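Local coordinates for protein chromatin structure-remodeling complex subunit RSC2 (Saccharomyces cerevisiae, PDB 4BB7) that serves in the RSC chromatin-remodelling complex, which uses ATP to reposition nucleosomes and transfer histone octamers, this part being its histone H3-binding BAH domain, at residues L35-G47 and T193-A205. Residues are numbered along the deposited sequence; the frame is centred on the assembly and turned at random.
Sequences LRNQNDPQKPIVG and TMGSPDAPPLVGA
The amide of Asn39 meets 193-205 with both polar ends. Asn39 OD1 accepts a nearly straight bond from Ser196 N at 2.9 Å, the donor tilted just 16° from the carbonyl plane. Asn39 ND2 gives a weak, bent bond to Pro200 O at 2.7 Å. Beside this amide, CD1 of Leu202 lies against Asn39 CB. The second amide, Gln38, is met from above its carbonyl plane: Ser196 OG donates to Gln38 OE1 over 2.9 Å. Asp198 crosses the end of Gln38, its carboxylate turned 79° from the amide, with Asp198 CB 3.6 Å from Gln38 NE2. With CG anti to the backbone N (chi1 175°), the end of Asn37 swings toward 193-205, where Asn37 OD1 touches Ala199 CB at 3.3 Å; the same oxygen closes an Asx turn by accepting from Asn39 N. Deeper, Ile45 CD1 packs on Pro200 CD (3.5 Å), and Trp66 and Tyr68 of strand 60-68 continue this apolar floor. An alanine in place of Asn39 would lose both amide bonds and is likely to leave Ser196 N and Pro200 O without these mates. The hairpin loop between strands 32-35 and 45-54 of the BAH domain thus holds an irregular segment from far along the chain by two amide-to-backbone bonds, one of them weak, and one hydroxyl-to-amide bond, beside the Ile45–Pro200 contact. With no salt bridge between the two segments, the grip of these neutral groups probably depends more on bond direction than on charge.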
ATOM      1  N   LEU A  35      10.443  -9.445  10.502  1.00 27.13           N
ATOM      2  CA  LEU A  35       9.007  -9.475  10.266  1.00 30.68           C
ATOM      3  C   LEU A  35       8.545 -10.903  10.033  1.00 30.06           C
ATOM      4  O   LEU A  35       9.243 -11.689   9.390  1.00 30.72           O
ATOM      5  CB  LEU A  35       8.639  -8.587   9.074  1.00 27.08           C
ATOM      6  CG  LEU A  35       8.772  -7.085   9.333  1.00 28.58           C
ATOM      7  CD1 LEU A  35       8.999  -6.313   8.044  1.00 26.18           C
ATOM      8  CD2 LEU A  35       7.552  -6.559  10.084  1.00 25.59           C
ATOM      9  N   ARG A  36       7.376 -11.239  10.566  1.00 27.31           N
ATOM     10  CA  ARG A  36       6.830 -12.578  10.407  1.00 26.42           C
ATOM     11  C   ARG A  36       6.732 -12.937   8.929  1.00 27.49           C
ATOM     12  O   ARG A  36       6.132 -12.211   8.143  1.00 26.71           O
ATOM     13  CB  ARG A  36       5.459 -12.690  11.073  1.00 26.80           C
ATOM     14  CG  ARG A  36       4.907 -14.110  11.113  1.00 37.56           C
ATOM     15  CD  ARG A  36       5.746 -15.010  12.011  1.00 32.82           C
ATOM     16  NE  ARG A  36       5.516 -14.725  13.426  1.00 40.74           N
ATOM     17  CZ  ARG A  36       6.151 -15.327  14.428  1.00 38.54           C
ATOM     18  NH1 ARG A  36       7.072 -16.251  14.182  1.00 33.16           N
ATOM     19  NH2 ARG A  36       5.865 -15.000  15.682  1.00 35.43           N
ATOM     20  N   ASN A  37       7.342 -14.054   8.556  1.00 31.14           N
ATOM     21  CA  ASN A  37       7.312 -14.514   7.176  1.00 34.27           C
ATOM     22  C   ASN A  37       6.300 -15.641   7.005  1.00 30.25           C
ATOM     23  O   ASN A  37       6.456 -16.717   7.585  1.00 30.95           O
ATOM     24  CB  ASN A  37       8.707 -14.965   6.735  1.00 28.48           C
ATOM     25  CG  ASN A  37       8.711 -15.577   5.347  1.00 34.18           C
ATOM     26  OD1 ASN A  37       7.797 -15.358   4.551  1.00 36.41           O
ATOM     27  ND2 ASN A  37       9.748 -16.349   5.050  1.00 32.71           N
ATOM     28  N   GLN A  38       5.265 -15.386   6.211  1.00 29.03           N
ATOM     29  CA  GLN A  38       4.166 -16.337   6.039  1.00 30.90           C
ATOM     30  C   GLN A  38       4.560 -17.568   5.229  1.00 32.02           C
ATOM     31  O   GLN A  38       3.760 -18.490   5.074  1.00 35.19           O
ATOM     32  CB  GLN A  38       2.966 -15.664   5.379  1.00 34.47           C
ATOM     33  CG  GLN A  38       2.480 -14.418   6.084  1.00 35.58           C
ATOM     34  CD  GLN A  38       1.492 -13.639   5.245  1.00 35.36           C
ATOM     35  OE1 GLN A  38       0.940 -14.160   4.274  1.00 39.11           O
ATOM     36  NE2 GLN A  38       1.267 -12.381   5.608  1.00 37.23           N
ATOM     37  N   ASN A  39       5.778 -17.574   4.697  1.00 26.83           N
ATOM     38  CA  ASN A  39       6.304 -18.769   4.045  1.00 30.81           C
ATOM     39  C   ASN A  39       7.091 -19.651   5.014  1.00 36.26           C
ATOM     40  O   ASN A  39       7.233 -20.854   4.794  1.00 42.00           O
ATOM     41  CB  ASN A  39       7.157 -18.408   2.821  1.00 29.39           C
ATOM     42  CG  ASN A  39       6.315 -18.076   1.596  1.00 34.14           C
ATOM     43  OD1 ASN A  39       5.160 -18.491   1.488  1.00 36.02           O
ATOM     44  ND2 ASN A  39       6.894 -17.333   0.664  1.00 34.08           N
ATOM     45  N   ASP A  40       7.587 -19.048   6.093  1.00 36.77           N
ATOM     46  CA  ASP A  40       8.371 -19.766   7.100  1.00 34.04           C
ATOM     47  C   ASP A  40       8.349 -19.017   8.432  1.00 34.99           C
ATOM     48  O   ASP A  40       9.006 -17.985   8.581  1.00 28.22           O
ATOM     49  CB  ASP A  40       9.814 -19.946   6.625  1.00 33.20           C
ATOM     50  CG  ASP A  40      10.623 -20.851   7.538  1.00 34.07           C
ATOM     51  OD1 ASP A  40      10.186 -21.110   8.682  1.00 34.78           O
ATOM     52  OD2 ASP A  40      11.706 -21.298   7.109  1.00 32.05           O
ATOM     53  N   PRO A  41       7.595 -19.542   9.410  1.00 35.69           N
ATOM     54  CA  PRO A  41       7.367 -18.868  10.693  1.00 38.63           C
ATOM     55  C   PRO A  41       8.607 -18.820  11.581  1.00 35.97           C
ATOM     56  O   PRO A  41       8.551 -18.239  12.665  1.00 39.55           O
ATOM     57  CB  PRO A  41       6.285 -19.730  11.358  1.00 36.01           C
ATOM     58  CG  PRO A  41       5.696 -20.551  10.252  1.00 35.68           C
ATOM     59  CD  PRO A  41       6.828 -20.794   9.312  1.00 36.92           C
ATOM     60  N   GLN A  42       9.706 -19.417  11.136  1.00 33.78           N
ATOM     61  CA  GLN A  42      10.916 -19.455  11.952  1.00 35.08           C
ATOM     62  C   GLN A  42      12.123 -18.870  11.226  1.00 31.95           C
ATOM     63  O   GLN A  42      13.240 -18.896  11.739  1.00 37.90           O
ATOM     64  CB  GLN A  42      11.194 -20.879  12.448  1.00 32.99           C
ATOM     65  CG  GLN A  42      10.103 -21.422  13.370  1.00 40.08           C
ATOM     66  CD  GLN A  42      10.429 -22.789  13.954  1.00 48.42           C
ATOM     67  OE1 GLN A  42      10.949 -23.666  13.264  1.00 43.78           O
ATOM     68  NE2 GLN A  42      10.119 -22.975  15.234  1.00 41.69           N
ATOM     69  N   LYS A  43      11.887 -18.330  10.037  1.00 28.83           N
ATOM     70  CA  LYS A  43      12.938 -17.668   9.277  1.00 30.17           C
ATOM     71  C   LYS A  43      12.440 -16.301   8.812  1.00 34.19           C
ATOM     72  O   LYS A  43      12.100 -16.114   7.641  1.00 29.41           O
ATOM     73  CB  LYS A  43      13.376 -18.536   8.096  1.00 29.76           C
ATOM     74  CG  LYS A  43      14.861 -18.452   7.798  1.00 32.49           C
ATOM     75  CD  LYS A  43      15.364 -19.722   7.137  1.00 33.39           C
ATOM     76  CE  LYS A  43      14.717 -19.942   5.780  1.00 38.43           C
ATOM     77  NZ  LYS A  43      15.303 -21.120   5.079  1.00 37.56           N
ATOM     78  N   PRO A  44      12.400 -15.338   9.742  1.00 27.35           N
ATOM     79  CA  PRO A  44      11.781 -14.022   9.556  1.00 30.74           C
ATOM     80  C   PRO A  44      12.354 -13.201   8.401  1.00 26.48           C
ATOM     81  O   PRO A  44      13.532 -13.319   8.063  1.00 30.14           O
ATOM     82  CB  PRO A  44      12.061 -13.316  10.887  1.00 30.41           C
ATOM     83  CG  PRO A  44      12.286 -14.418  11.860  1.00 32.20           C
ATOM     84  CD  PRO A  44      12.976 -15.487  11.086  1.00 22.57           C
ATOM     85  N   ILE A  45      11.502 -12.375   7.803  1.00 26.71           N
ATOM     86  CA  ILE A  45      11.930 -11.399   6.816  1.00 24.54           C
ATOM     87  C   ILE A  45      12.836 -10.392   7.497  1.00 27.94           C
ATOM     88  O   ILE A  45      12.464  -9.815   8.517  1.00 30.33           O
ATOM     89  CB  ILE A  45      10.731 -10.613   6.249  1.00 25.64           C
ATOM     90  CG1 ILE A  45       9.656 -11.559   5.709  1.00 29.97           C
ATOM     91  CG2 ILE A  45      11.188  -9.634   5.178  1.00 25.57           C
ATOM     92  CD1 ILE A  45       8.386 -10.848   5.273  1.00 29.76           C
ATOM     93  N   VAL A  46      14.023 -10.174   6.947  1.00 23.41           N
ATOM     94  CA  VAL A  46      14.864  -9.102   7.447  1.00 21.66           C
ATOM     95  C   VAL A  46      14.510  -7.816   6.712  1.00 24.98           C
ATOM     96  O   VAL A  46      14.512  -7.777   5.483  1.00 24.16           O
ATOM     97  CB  VAL A  46      16.352  -9.410   7.271  1.00 27.38           C
ATOM     98  CG1 VAL A  46      17.188  -8.306   7.894  1.00 26.73           C
ATOM     99  CG2 VAL A  46      16.688 -10.751   7.901  1.00 31.99           C
ATOM    100  N   GLY A  47      14.187  -6.772   7.468  1.00 28.56           N
ATOM    101  CA  GLY A  47      13.801  -5.502   6.883  1.00 26.19           C
ATOM    102  C   GLY A  47      14.233  -4.302   7.703  1.00 29.59           C
ATOM    103  O   GLY A  47      14.638  -4.437   8.857  1.00 30.35           O
ATOM    104  N   THR A 193      10.210 -19.552  -6.972  1.00 31.02           N
ATOM    105  CA  THR A 193       8.822 -19.919  -6.752  1.00 36.30           C
ATOM    106  C   THR A 193       8.239 -19.088  -5.623  1.00 32.33           C
ATOM    107  O   THR A 193       8.879 -18.876  -4.593  1.00 27.70           O
ATOM    108  CB  THR A 193       8.635 -21.420  -6.487  1.00 34.44           C
ATOM    109  OG1 THR A 193       7.243 -21.692  -6.276  1.00 40.42           O
ATOM    110  CG2 THR A 193       9.420 -21.849  -5.275  1.00 30.68           C
ATOM    111  N   MET A 194       7.024 -18.601  -5.838  1.00 32.85           N
ATOM    112  CA  MET A 194       6.381 -17.724  -4.878  1.00 33.68           C
ATOM    113  C   MET A 194       5.422 -18.520  -4.021  1.00 33.90           C
ATOM    114  O   MET A 194       4.675 -19.357  -4.523  1.00 41.46           O
ATOM    115  CB  MET A 194       5.625 -16.603  -5.595  1.00 34.96           C
ATOM    116  CG  MET A 194       6.418 -15.926  -6.701  1.00 38.52           C
ATOM    117  SD  MET A 194       8.030 -15.320  -6.158  1.00 49.45           S
ATOM    118  CE  MET A 194       7.548 -14.062  -4.978  1.00 42.91           C
ATOM    119  N   GLY A 195       5.462 -18.273  -2.719  1.00 36.25           N
ATOM    120  CA  GLY A 195       4.474 -18.834  -1.819  1.00 33.81           C
ATOM    121  C   GLY A 195       3.435 -17.759  -1.611  1.00 32.96           C
ATOM    122  O   GLY A 195       2.713 -17.395  -2.542  1.00 31.67           O
ATOM    123  N   SER A 196       3.368 -17.233  -0.394  1.00 30.07           N
ATOM    124  CA  SER A 196       2.542 -16.069  -0.139  1.00 34.80           C
ATOM    125  C   SER A 196       3.119 -14.881  -0.900  1.00 38.98           C
ATOM    126  O   SER A 196       4.340 -14.711  -0.959  1.00 32.23           O
ATOM    127  CB  SER A 196       2.500 -15.757   1.353  1.00 30.78           C
ATOM    128  OG  SER A 196       1.960 -14.467   1.572  1.00 33.60           O
ATOM    129  N   PRO A 197       2.242 -14.065  -1.503  1.00 35.95           N
ATOM    130  CA  PRO A 197       2.663 -12.824  -2.160  1.00 33.59           C
ATOM    131  C   PRO A 197       2.966 -11.748  -1.119  1.00 36.10           C
ATOM    132  O   PRO A 197       3.713 -10.806  -1.394  1.00 35.18           O
ATOM    133  CB  PRO A 197       1.436 -12.440  -2.990  1.00 39.63           C
ATOM    134  CG  PRO A 197       0.287 -13.032  -2.256  1.00 33.93           C
ATOM    135  CD  PRO A 197       0.799 -14.316  -1.663  1.00 39.70           C
ATOM    136  N   ASP A 198       2.385 -11.897   0.068  1.00 37.02           N
ATOM    137  CA  ASP A 198       2.682 -11.018   1.193  1.00 38.26           C
ATOM    138  C   ASP A 198       3.992 -11.437   1.853  1.00 36.15           C
ATOM    139  O   ASP A 198       4.205 -11.176   3.035  1.00 38.78           O
ATOM    140  CB  ASP A 198       1.566 -11.084   2.236  1.00 38.55           C
ATOM    141  CG  ASP A 198       0.190 -10.929   1.631  1.00 46.12           C
ATOM    142  OD1 ASP A 198       0.070 -10.248   0.591  1.00 53.29           O
ATOM    143  OD2 ASP A 198      -0.773 -11.489   2.199  1.00 50.10           O
ATOM    144  N   ALA A 199       4.860 -12.094   1.089  1.00 34.31           N
ATOM    145  CA  ALA A 199       6.106 -12.623   1.628  1.00 35.93           C
ATOM    146  C   ALA A 199       7.145 -12.843   0.536  1.00 33.87           C
ATOM    147  O   ALA A 199       6.800 -13.002  -0.630  1.00 36.44           O
ATOM    148  CB  ALA A 199       5.842 -13.924   2.368  1.00 35.09           C
ATOM    149  N   PRO A 200       8.429 -12.855   0.917  1.00 33.83           N
ATOM    150  CA  PRO A 200       9.503 -13.170  -0.031  1.00 32.98           C
ATOM    151  C   PRO A 200       9.270 -14.553  -0.625  1.00 33.10           C
ATOM    152  O   PRO A 200       8.416 -15.282  -0.124  1.00 27.55           O
ATOM    153  CB  PRO A 200      10.755 -13.179   0.853  1.00 28.24           C
ATOM    154  CG  PRO A 200      10.402 -12.331   2.026  1.00 32.48           C
ATOM    155  CD  PRO A 200       8.944 -12.577   2.268  1.00 29.36           C
ATOM    156  N   PRO A 201      10.024 -14.917  -1.674  1.00 30.17           N
ATOM    157  CA  PRO A 201       9.820 -16.213  -2.329  1.00 30.98           C
ATOM    158  C   PRO A 201       9.960 -17.373  -1.349  1.00 31.05           C
ATOM    159  O   PRO A 201      10.745 -17.281  -0.403  1.00 26.70           O
ATOM    160  CB  PRO A 201      10.954 -16.264  -3.363  1.00 35.28           C
ATOM    161  CG  PRO A 201      11.312 -14.840  -3.609  1.00 33.15           C
ATOM    162  CD  PRO A 201      11.125 -14.155  -2.287  1.00 29.43           C
ATOM    163  N   LEU A 202       9.206 -18.445  -1.575  1.00 27.11           N
ATOM    164  CA  LEU A 202       9.325 -19.642  -0.749  1.00 28.84           C
ATOM    165  C   LEU A 202      10.708 -20.271  -0.917  1.00 29.41           C
ATOM    166  O   LEU A 202      11.261 -20.841   0.023  1.00 27.64           O
ATOM    167  CB  LEU A 202       8.234 -20.657  -1.105  1.00 30.81           C
ATOM    168  CG  LEU A 202       8.186 -21.929  -0.254  1.00 32.51           C
ATOM    169  CD1 LEU A 202       7.969 -21.593   1.218  1.00 30.66           C
ATOM    170  CD2 LEU A 202       7.105 -22.878  -0.751  1.00 33.35           C
ATOM    171  N   VAL A 203      11.258 -20.165  -2.123  1.00 27.59           N
ATOM    172  CA  VAL A 203      12.605 -20.650  -2.398  1.00 26.87           C
ATOM    173  C   VAL A 203      13.071 -20.190  -3.776  1.00 29.47           C
ATOM    174  O   VAL A 203      12.278 -20.114  -4.716  1.00 27.77           O
ATOM    175  CB  VAL A 203      12.693 -22.189  -2.308  1.00 28.69           C
ATOM    176  CG1 VAL A 203      11.801 -22.836  -3.350  1.00 25.05           C
ATOM    177  CG2 VAL A 203      14.137 -22.655  -2.470  1.00 22.86           C
ATOM    178  N   GLY A 204      14.356 -19.871  -3.884  1.00 26.20           N
ATOM    179  CA  GLY A 204      14.926 -19.430  -5.142  1.00 29.62           C
ATOM    180  C   GLY A 204      15.402 -20.605  -5.973  1.00 27.66           C
ATOM    181  O   GLY A 204      15.107 -21.757  -5.656  1.00 27.05           O
ATOM    182  N   ALA A 205      16.141 -20.317  -7.038  1.00 23.62           N
ATOM    183  CA  ALA A 205      16.638 -21.364  -7.922  1.00 27.13           C
ATOM    184  C   ALA A 205      18.124 -21.196  -8.198  1.00 29.57           C
ATOM    185  O   ALA A 205      18.692 -20.124  -7.974  1.00 25.98           O
ATOM    186  CB  ALA A 205      15.859 -21.374  -9.228  1.00 21.94           C
TER